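Local structure of pyridine nucleotide-disulfide oxidoreductase-like protein (Myceliophthora thermophila, 5MQ6) at residues 443-448 with 460-465; 401-406 with 415-420. The protein catalyses Baeyer-Villiger oxidation as an FAD-dependent, NADPH-binding monooxygenase, inserting one oxygen atom beside the carbonyl of ketones, especially bulky polycyclic ones, to give esters or lactones. One frame throughout, in Å; residues are numbered along the deposited sequence.

In the fold
Going down the chain, helix 378-406 ends, a short link containing most of helix 410-416 follows, and interaction 2 closes this loop of eight intervening residues by setting 415-420 against 401-406. The chain then moves on to strand 442-446, an outermost strand of the five-stranded parallel sheet. Interaction 1 closes a second loop, of eleven residues, by laying 460-465 from the three-stranded antiparallel sheet beside the end of that strand. The two loops follow in series, neither nested nor crossed. They nevertheless touch: Leu-444 CD2 packs 3.5 Å from Lys-415 CB and also reaches Leu-416. The ends of helices 378-406 and 410-416, the parallel sheet and the small antiparallel sheet are thus joined in sequence near the NADPH site.

Interaction 1. Residues 443-448 with 460-465; sequences HLVDTD and LVVADK
No ring takes part where Val-462 meets Val-445, Asp-446 and Thr-447; the flat group that touches Val-462 is the peptide carbonyl of Asp-446, whose O lies 4.0 Å from Val-462 CG1. The CB of Asp-446 points away from 460-465, and its carboxylate takes other partners: OD2 accepts from the backbone N of Asp-448 at 2.8 Å, from well above the carboxylate plane (64° out of it), which makes an Asx turn, while OD1 accepts from Gln-299 NE2. The methyls do the rest. Val-462 points at the strand end with CG1 anti to its backbone N (chi1 176°), and its two branches divide the work: CG2 touches Val-445 CG1 at 4.0 Å, the two side chains passing at a slant, and CG1 meets Thr-447 CG2 at 4.1 Å, those two side chains running about perpendicular. Thr-447 meets Val-462 with its methyl, while OG1 is hydrogen-bonded to Gln-299 O and Gly-451 N. Behind Val-462 a type I' turn to Lys-465 forms a tight hairpin, bonded both ways (Val-462 N to Lys-465 O, 2.9 Å). With no hydrogen bond between the segments, the small antiparallel sheet meets the end of strand 442-446, near bound NADPH, through buried methyl packing, while neighbouring polar groups are satisfied by other partners.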
ATOM      1  N   HIS A 443     -15.034  -4.777  24.605  1.00 25.78           N
ATOM      2  CA  HIS A 443     -14.566  -6.113  24.916  1.00 32.11           C
ATOM      3  C   HIS A 443     -13.637  -6.658  23.880  1.00 34.38           C
ATOM      4  O   HIS A 443     -13.989  -6.821  22.747  1.00 41.36           O
ATOM      5  CB  HIS A 443     -15.776  -7.030  25.015  1.00 37.95           C
ATOM      6  CG  HIS A 443     -16.910  -6.393  25.761  1.00 42.98           C
ATOM      7  ND1 HIS A 443     -16.882  -6.183  27.129  1.00 37.29           N
ATOM      8  CD2 HIS A 443     -18.055  -5.833  25.312  1.00 44.65           C
ATOM      9  CE1 HIS A 443     -17.982  -5.560  27.492  1.00 38.14           C
ATOM     10  NE2 HIS A 443     -18.710  -5.328  26.408  1.00 46.59           N
ATOM     11  N   LEU A 444     -12.421  -6.947  24.276  1.00 39.80           N
ATOM     12  CA  LEU A 444     -11.492  -7.626  23.429  1.00 37.22           C
ATOM     13  C   LEU A 444     -11.855  -9.094  23.404  1.00 38.62           C
ATOM     14  O   LEU A 444     -11.996  -9.698  24.407  1.00 42.27           O
ATOM     15  CB  LEU A 444     -10.044  -7.409  23.894  1.00 36.20           C
ATOM     16  CG  LEU A 444      -8.982  -8.137  23.016  1.00 39.31           C
ATOM     17  CD1 LEU A 444      -8.959  -7.664  21.554  1.00 38.74           C
ATOM     18  CD2 LEU A 444      -7.603  -8.013  23.610  1.00 39.67           C
ATOM     19  N   VAL A 445     -12.038  -9.647  22.231  1.00 36.65           N
ATOM     20  CA  VAL A 445     -12.205 -11.064  22.031  1.00 34.50           C
ATOM     21  C   VAL A 445     -10.975 -11.650  21.340  1.00 32.42           C
ATOM     22  O   VAL A 445     -10.867 -11.704  20.096  1.00 32.52           O
ATOM     23  CB  VAL A 445     -13.521 -11.352  21.208  1.00 34.48           C
ATOM     24  CG1 VAL A 445     -13.789 -12.849  21.073  1.00 32.03           C
ATOM     25  CG2 VAL A 445     -14.726 -10.627  21.817  1.00 31.61           C
ATOM     26  N   ASP A 446     -10.026 -12.137  22.122  1.00 32.82           N
ATOM     27  CA  ASP A 446      -8.838 -12.817  21.520  1.00 38.16           C
ATOM     28  C   ASP A 446      -9.196 -14.170  20.960  1.00 41.36           C
ATOM     29  O   ASP A 446     -10.003 -14.864  21.547  1.00 49.41           O
ATOM     30  CB  ASP A 446      -7.706 -12.971  22.533  1.00 30.65           C
ATOM     31  CG  ASP A 446      -6.440 -13.320  21.893  1.00 38.94           C
ATOM     32  OD1 ASP A 446      -5.955 -12.482  21.119  1.00 42.61           O
ATOM     33  OD2 ASP A 446      -5.936 -14.445  22.083  1.00 41.07           O
ATOM     34  N   THR A 447      -8.573 -14.572  19.860  1.00 37.67           N
ATOM     35  CA  THR A 447      -8.820 -15.874  19.267  1.00 36.24           C
ATOM     36  C   THR A 447      -7.619 -16.778  19.370  1.00 38.59           C
ATOM     37  O   THR A 447      -7.504 -17.741  18.603  1.00 39.26           O
ATOM     38  CB  THR A 447      -9.184 -15.781  17.784  1.00 38.57           C
ATOM     39  OG1 THR A 447      -8.075 -15.243  17.087  1.00 47.44           O
ATOM     40  CG2 THR A 447     -10.376 -14.915  17.567  1.00 42.14           C
ATOM     41  N   ASP A 448      -6.708 -16.434  20.276  1.00 44.43           N
ATOM     42  CA  ASP A 448      -5.477 -17.179  20.522  1.00 46.15           C
ATOM     43  C   ASP A 448      -4.703 -17.501  19.277  1.00 40.31           C
ATOM     44  O   ASP A 448      -4.167 -18.578  19.173  1.00 40.30           O
ATOM     45  CB  ASP A 448      -5.826 -18.459  21.276  1.00 53.26           C
ATOM     46  CG  ASP A 448      -4.692 -18.987  22.116  1.00 64.53           C
ATOM     47  OD1 ASP A 448      -3.596 -18.360  22.224  1.00 68.03           O
ATOM     48  OD2 ASP A 448      -4.925 -20.062  22.692  1.00 77.08           O
ATOM     49  N   LEU A 460     -21.021 -14.238  15.714  1.00 42.90           N
ATOM     50  CA  LEU A 460     -19.797 -15.037  15.515  1.00 48.42           C
ATOM     51  C   LEU A 460     -19.599 -16.058  16.632  1.00 40.04           C
ATOM     52  O   LEU A 460     -20.069 -15.876  17.745  1.00 49.75           O
ATOM     53  CB  LEU A 460     -18.553 -14.117  15.470  1.00 47.57           C
ATOM     54  CG  LEU A 460     -18.245 -13.129  14.337  1.00 53.15           C
ATOM     55  CD1 LEU A 460     -18.522 -13.761  12.988  1.00 56.11           C
ATOM     56  CD2 LEU A 460     -19.012 -11.838  14.464  1.00 56.36           C
ATOM     57  N   VAL A 461     -18.836 -17.084  16.335  1.00 42.45           N
ATOM     58  CA  VAL A 461     -18.389 -18.023  17.339  1.00 52.98           C
ATOM     59  C   VAL A 461     -16.838 -18.042  17.395  1.00 62.06           C
ATOM     60  O   VAL A 461     -16.124 -18.000  16.366  1.00 53.87           O
ATOM     61  CB  VAL A 461     -19.068 -19.422  17.204  1.00 57.21           C
ATOM     62  CG1 VAL A 461     -19.668 -19.591  15.836  1.00 62.64           C
ATOM     63  CG2 VAL A 461     -18.146 -20.616  17.520  1.00 56.05           C
ATOM     64  N   VAL A 462     -16.346 -18.038  18.633  1.00 62.63           N
ATOM     65  CA  VAL A 462     -14.946 -18.208  18.950  1.00 59.18           C
ATOM     66  C   VAL A 462     -14.877 -19.236  20.068  1.00 49.93           C
ATOM     67  O   VAL A 462     -15.520 -19.037  21.108  1.00 53.78           O
ATOM     68  CB  VAL A 462     -14.331 -16.890  19.475  1.00 56.49           C
ATOM     69  CG1 VAL A 462     -12.875 -17.107  19.913  1.00 55.02           C
ATOM     70  CG2 VAL A 462     -14.446 -15.798  18.423  1.00 51.49           C
ATOM     71  N   ALA A 463     -14.066 -20.282  19.867  1.00 56.68           N
ATOM     72  CA  ALA A 463     -13.935 -21.430  20.789  1.00 62.79           C
ATOM     73  C   ALA A 463     -15.290 -21.815  21.375  1.00 63.56           C
ATOM     74  O   ALA A 463     -15.483 -21.831  22.589  1.00 67.19           O
ATOM     75  CB  ALA A 463     -12.905 -21.151  21.890  1.00 59.69           C
ATOM     76  N   ASP A 464     -16.250 -22.036  20.489  1.00 66.71           N
ATOM     77  CA  ASP A 464     -17.601 -22.446  20.884  1.00 67.07           C
ATOM     78  C   ASP A 464     -18.371 -21.466  21.732  1.00 65.19           C
ATOM     79  O   ASP A 464     -19.509 -21.715  22.009  1.00 75.48           O
ATOM     80  CB  ASP A 464     -17.577 -23.830  21.561  1.00 64.18           C
ATOM     81  CG  ASP A 464     -17.096 -24.891  20.623  1.00 67.16           C
ATOM     82  OD1 ASP A 464     -17.703 -25.005  19.544  1.00 67.62           O
ATOM     83  OD2 ASP A 464     -16.103 -25.585  20.930  1.00 74.68           O
ATOM     84  N   LYS A 465     -17.784 -20.359  22.165  1.00 56.55           N
ATOM     85  CA  LYS A 465     -18.597 -19.332  22.766  1.00 56.78           C
ATOM     86  C   LYS A 465     -19.164 -18.560  21.589  1.00 60.89           C
ATOM     87  O   LYS A 465     -18.540 -18.519  20.513  1.00 70.31           O
ATOM     88  CB  LYS A 465     -17.776 -18.435  23.671  1.00 56.84           C
ATOM     89  CG  LYS A 465     -18.539 -17.974  24.892  1.00 59.09           C
ATOM     90  CD  LYS A 465     -18.525 -16.477  25.170  1.00 63.14           C
ATOM     91  CE  LYS A 465     -19.770 -16.102  25.979  1.00 65.23           C
ATOM     92  NZ  LYS A 465     -19.612 -14.898  26.825  1.00 69.24           N
TER

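Interaction 2. Residues 401-406 with 415-420; sequences ARTDSI and KLKAWY
Lys-417 crosses the last turn of helix 378-406 obliquely, touching Thr-403 and then Asp-404. Its CB leads away from the backbone with CG anti to the carbonyl carbon (chi1 -88°), and CG comes to rest 4.0 Å from Thr-403 CG2. The bend at chi3 (-92°) turns the end of the chain toward Asp-404, where NZ forms a salt bridge with OD2. The model sets these two groups too close together, so the exact geometry of the bridge is doubtful. Thr-403, buried behind it, holds the apolar part of the contact: the same CG2 also packs on Leu-416 CB at 4.0 Å, the two side chains crossing at about a right angle. Its hydroxyl serves two bonds. OG1 is bonded to Val-399 O of its own helix and takes a water at 2.7 Å, which also donates to Leu-416 O (3.3 Å) and so bridges the segments. A bond from a threonine hydroxyl back to a carbonyl of the preceding turn is a familiar feature of helices. The same helix end is tied to other parts of the chain by Arg-402, whose NH2 reaches Ser-430 O and Val-305 O. The extended chain leaving helix 410-416 runs back roughly antiparallel to the end of helix 378-406, packing this loop against the helix end beside the NADPH site: the Leu-416 side chain lies about 6 Å from that of the NADPH-binding Thr-277.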
ATOM      1  N   ALA A 401       5.649  -2.393  27.055  1.00 22.42           N
ATOM      2  CA  ALA A 401       5.558  -1.681  28.335  1.00 23.30           C
ATOM      3  C   ALA A 401       4.535  -0.559  28.284  1.00 24.79           C
ATOM      4  O   ALA A 401       3.815  -0.310  29.276  1.00 24.93           O
ATOM      5  CB  ALA A 401       6.917  -1.092  28.641  1.00 24.15           C
ATOM      6  N   ARG A 402       4.487   0.134  27.141  1.00 23.20           N
ATOM      7  CA  ARG A 402       3.520   1.187  26.938  1.00 23.45           C
ATOM      8  C   ARG A 402       2.129   0.575  27.083  1.00 22.48           C
ATOM      9  O   ARG A 402       1.226   1.129  27.761  1.00 23.00           O
ATOM     10  CB  ARG A 402       3.665   1.875  25.548  1.00 24.94           C
ATOM     11  CG  ARG A 402       2.647   2.961  25.389  1.00 28.85           C
ATOM     12  CD  ARG A 402       2.957   4.171  24.499  1.00 31.46           C
ATOM     13  NE  ARG A 402       2.083   4.002  23.461  1.00 35.52           N
ATOM     14  CZ  ARG A 402       1.031   4.670  23.059  1.00 29.76           C
ATOM     15  NH1 ARG A 402       0.719   5.894  23.325  1.00 34.20           N
ATOM     16  NH2 ARG A 402       0.399   4.057  22.134  1.00 29.85           N
ATOM     17  N   THR A 403       1.946  -0.578  26.480  1.00 20.50           N
ATOM     18  CA  THR A 403       0.652  -1.272  26.517  1.00 25.90           C
ATOM     19  C   THR A 403       0.353  -1.666  27.944  1.00 27.74           C
ATOM     20  O   THR A 403      -0.736  -1.433  28.437  1.00 26.83           O
ATOM     21  CB  THR A 403       0.689  -2.527  25.596  1.00 25.25           C
ATOM     22  OG1 THR A 403       0.804  -2.099  24.231  1.00 25.28           O
ATOM     23  CG2 THR A 403      -0.525  -3.373  25.717  1.00 21.85           C
ATOM     24  N   ASP A 404       1.355  -2.239  28.585  1.00 26.83           N
ATOM     25  CA  ASP A 404       1.256  -2.553  30.016  1.00 29.73           C
ATOM     26  C   ASP A 404       0.772  -1.386  30.894  1.00 24.64           C
ATOM     27  O   ASP A 404      -0.142  -1.556  31.686  1.00 27.51           O
ATOM     28  CB  ASP A 404       2.547  -3.239  30.497  1.00 28.98           C
ATOM     29  CG  ASP A 404       2.295  -4.681  30.744  1.00 42.86           C
ATOM     30  OD1 ASP A 404       1.653  -4.951  31.736  1.00 54.63           O
ATOM     31  OD2 ASP A 404       2.613  -5.573  29.953  1.00 51.97           O
ATOM     32  N   SER A 405       1.301  -0.211  30.664  1.00 25.61           N
ATOM     33  CA  SER A 405       0.955   0.976  31.439  1.00 29.65           C
ATOM     34  C   SER A 405      -0.433   1.553  31.176  1.00 32.39           C
ATOM     35  O   SER A 405      -1.003   2.134  32.031  1.00 26.35           O
ATOM     36  CB  SER A 405       2.010   2.064  31.175  1.00 30.48           C
ATOM     37  OG  SER A 405       1.967   2.563  29.810  1.00 25.79           O
ATOM     38  N   ILE A 406      -0.968   1.424  29.973  1.00 34.10           N
ATOM     39  CA  ILE A 406      -2.228   2.081  29.622  1.00 29.52           C
ATOM     40  C   ILE A 406      -3.404   1.185  29.969  1.00 24.27           C
ATOM     41  O   ILE A 406      -4.414   1.627  30.463  1.00 29.05           O
ATOM     42  CB  ILE A 406      -2.240   2.407  28.114  1.00 31.84           C
ATOM     43  CG1 ILE A 406      -1.297   3.582  27.822  1.00 32.34           C
ATOM     44  CG2 ILE A 406      -3.664   2.675  27.607  1.00 33.27           C
ATOM     45  CD1 ILE A 406      -0.860   3.626  26.364  1.00 37.50           C
ATOM     46  N   LYS A 415      -3.325  -9.679  26.336  1.00 29.85           N
ATOM     47  CA  LYS A 415      -3.804 -10.031  24.999  1.00 34.88           C
ATOM     48  C   LYS A 415      -3.482  -8.965  23.940  1.00 31.63           C
ATOM     49  O   LYS A 415      -3.468  -9.261  22.744  1.00 37.07           O
ATOM     50  CB  LYS A 415      -5.314 -10.278  25.049  1.00 41.71           C
ATOM     51  CG  LYS A 415      -5.642 -11.562  25.752  1.00 48.54           C
ATOM     52  CD  LYS A 415      -7.081 -11.552  26.195  1.00 61.63           C
ATOM     53  CE  LYS A 415      -7.473 -12.933  26.694  1.00 69.68           C
ATOM     54  NZ  LYS A 415      -8.863 -12.901  27.238  1.00 79.62           N
ATOM     55  N   LEU A 416      -3.199  -7.748  24.377  1.00 28.15           N
ATOM     56  CA  LEU A 416      -2.939  -6.651  23.471  1.00 25.81           C
ATOM     57  C   LEU A 416      -1.485  -6.457  23.117  1.00 28.04           C
ATOM     58  O   LEU A 416      -1.171  -5.638  22.260  1.00 27.78           O
ATOM     59  CB  LEU A 416      -3.532  -5.393  24.024  1.00 23.56           C
ATOM     60  CG  LEU A 416      -5.072  -5.287  23.880  1.00 25.41           C
ATOM     61  CD1 LEU A 416      -5.602  -4.121  24.677  1.00 22.65           C
ATOM     62  CD2 LEU A 416      -5.470  -5.138  22.381  1.00 27.77           C
ATOM     63  N   LYS A 417      -0.623  -7.197  23.807  1.00 27.60           N
ATOM     64  CA  LYS A 417       0.800  -7.155  23.661  1.00 26.70           C
ATOM     65  C   LYS A 417       1.163  -7.943  22.434  1.00 27.11           C
ATOM     66  O   LYS A 417       0.695  -9.091  22.276  1.00 31.65           O
ATOM     67  CB  LYS A 417       1.518  -7.734  24.885  1.00 29.75           C
ATOM     68  CG  LYS A 417       1.732  -6.630  25.909  1.00 31.01           C
ATOM     69  CD  LYS A 417       2.704  -7.021  27.000  1.00 34.91           C
ATOM     70  CE  LYS A 417       1.968  -7.602  28.156  1.00 42.39           C
ATOM     71  NZ  LYS A 417       2.947  -7.727  29.276  1.00 51.77           N
ATOM     72  N   ALA A 418       1.982  -7.348  21.568  1.00 25.17           N
ATOM     73  CA  ALA A 418       2.455  -8.077  20.404  1.00 25.68           C
ATOM     74  C   ALA A 418       3.858  -8.576  20.643  1.00 28.15           C
ATOM     75  O   ALA A 418       4.694  -7.834  21.184  1.00 29.62           O
ATOM     76  CB  ALA A 418       2.405  -7.184  19.187  1.00 26.80           C
ATOM     77  N   TRP A 419       4.091  -9.826  20.207  1.00 28.27           N
ATOM     78  CA  TRP A 419       5.317 -10.555  20.404  1.00 29.19           C
ATOM     79  C   TRP A 419       5.925 -10.986  19.077  1.00 33.48           C
ATOM     80  O   TRP A 419       5.995 -12.160  18.751  1.00 34.88           O
ATOM     81  CB  TRP A 419       5.044 -11.804  21.224  1.00 26.93           C
ATOM     82  CG  TRP A 419       4.577 -11.484  22.559  1.00 27.35           C
ATOM     83  CD1 TRP A 419       3.281 -11.441  22.953  1.00 30.44           C
ATOM     84  CD2 TRP A 419       5.363 -11.105  23.695  1.00 27.97           C
ATOM     85  NE1 TRP A 419       3.188 -11.074  24.269  1.00 31.47           N
ATOM     86  CE2 TRP A 419       4.451 -10.833  24.757  1.00 27.85           C
ATOM     87  CE3 TRP A 419       6.727 -10.992  23.933  1.00 29.08           C
ATOM     88  CZ2 TRP A 419       4.867 -10.512  26.073  1.00 29.22           C
ATOM     89  CZ3 TRP A 419       7.151 -10.631  25.251  1.00 35.47           C
ATOM     90  CH2 TRP A 419       6.224 -10.393  26.294  1.00 29.70           C
ATOM     91  N   TYR A 420       6.380 -10.021  18.342  1.00 27.55           N
ATOM     92  CA  TYR A 420       7.090 -10.259  17.106  1.00 28.98           C
ATOM     93  C   TYR A 420       7.989  -9.061  16.854  1.00 27.61           C
ATOM     94  O   TYR A 420       7.679  -7.987  17.329  1.00 25.58           O
ATOM     95  CB  TYR A 420       6.139 -10.406  15.905  1.00 25.27           C
ATOM     96  CG  TYR A 420       5.034  -9.413  15.819  1.00 26.02           C
ATOM     97  CD1 TYR A 420       5.235  -8.109  15.336  1.00 25.89           C
ATOM     98  CD2 TYR A 420       3.759  -9.756  16.208  1.00 30.10           C
ATOM     99  CE1 TYR A 420       4.179  -7.195  15.246  1.00 25.19           C
ATOM    100  CE2 TYR A 420       2.706  -8.878  16.109  1.00 24.30           C
ATOM    101  CZ  TYR A 420       2.935  -7.615  15.645  1.00 26.43           C
ATOM    102  OH  TYR A 420       1.914  -6.789  15.652  1.00 27.06           O
TER
HETATM  103  O   HOH W   1       0.596  -2.925  21.648  1.00 26.62           O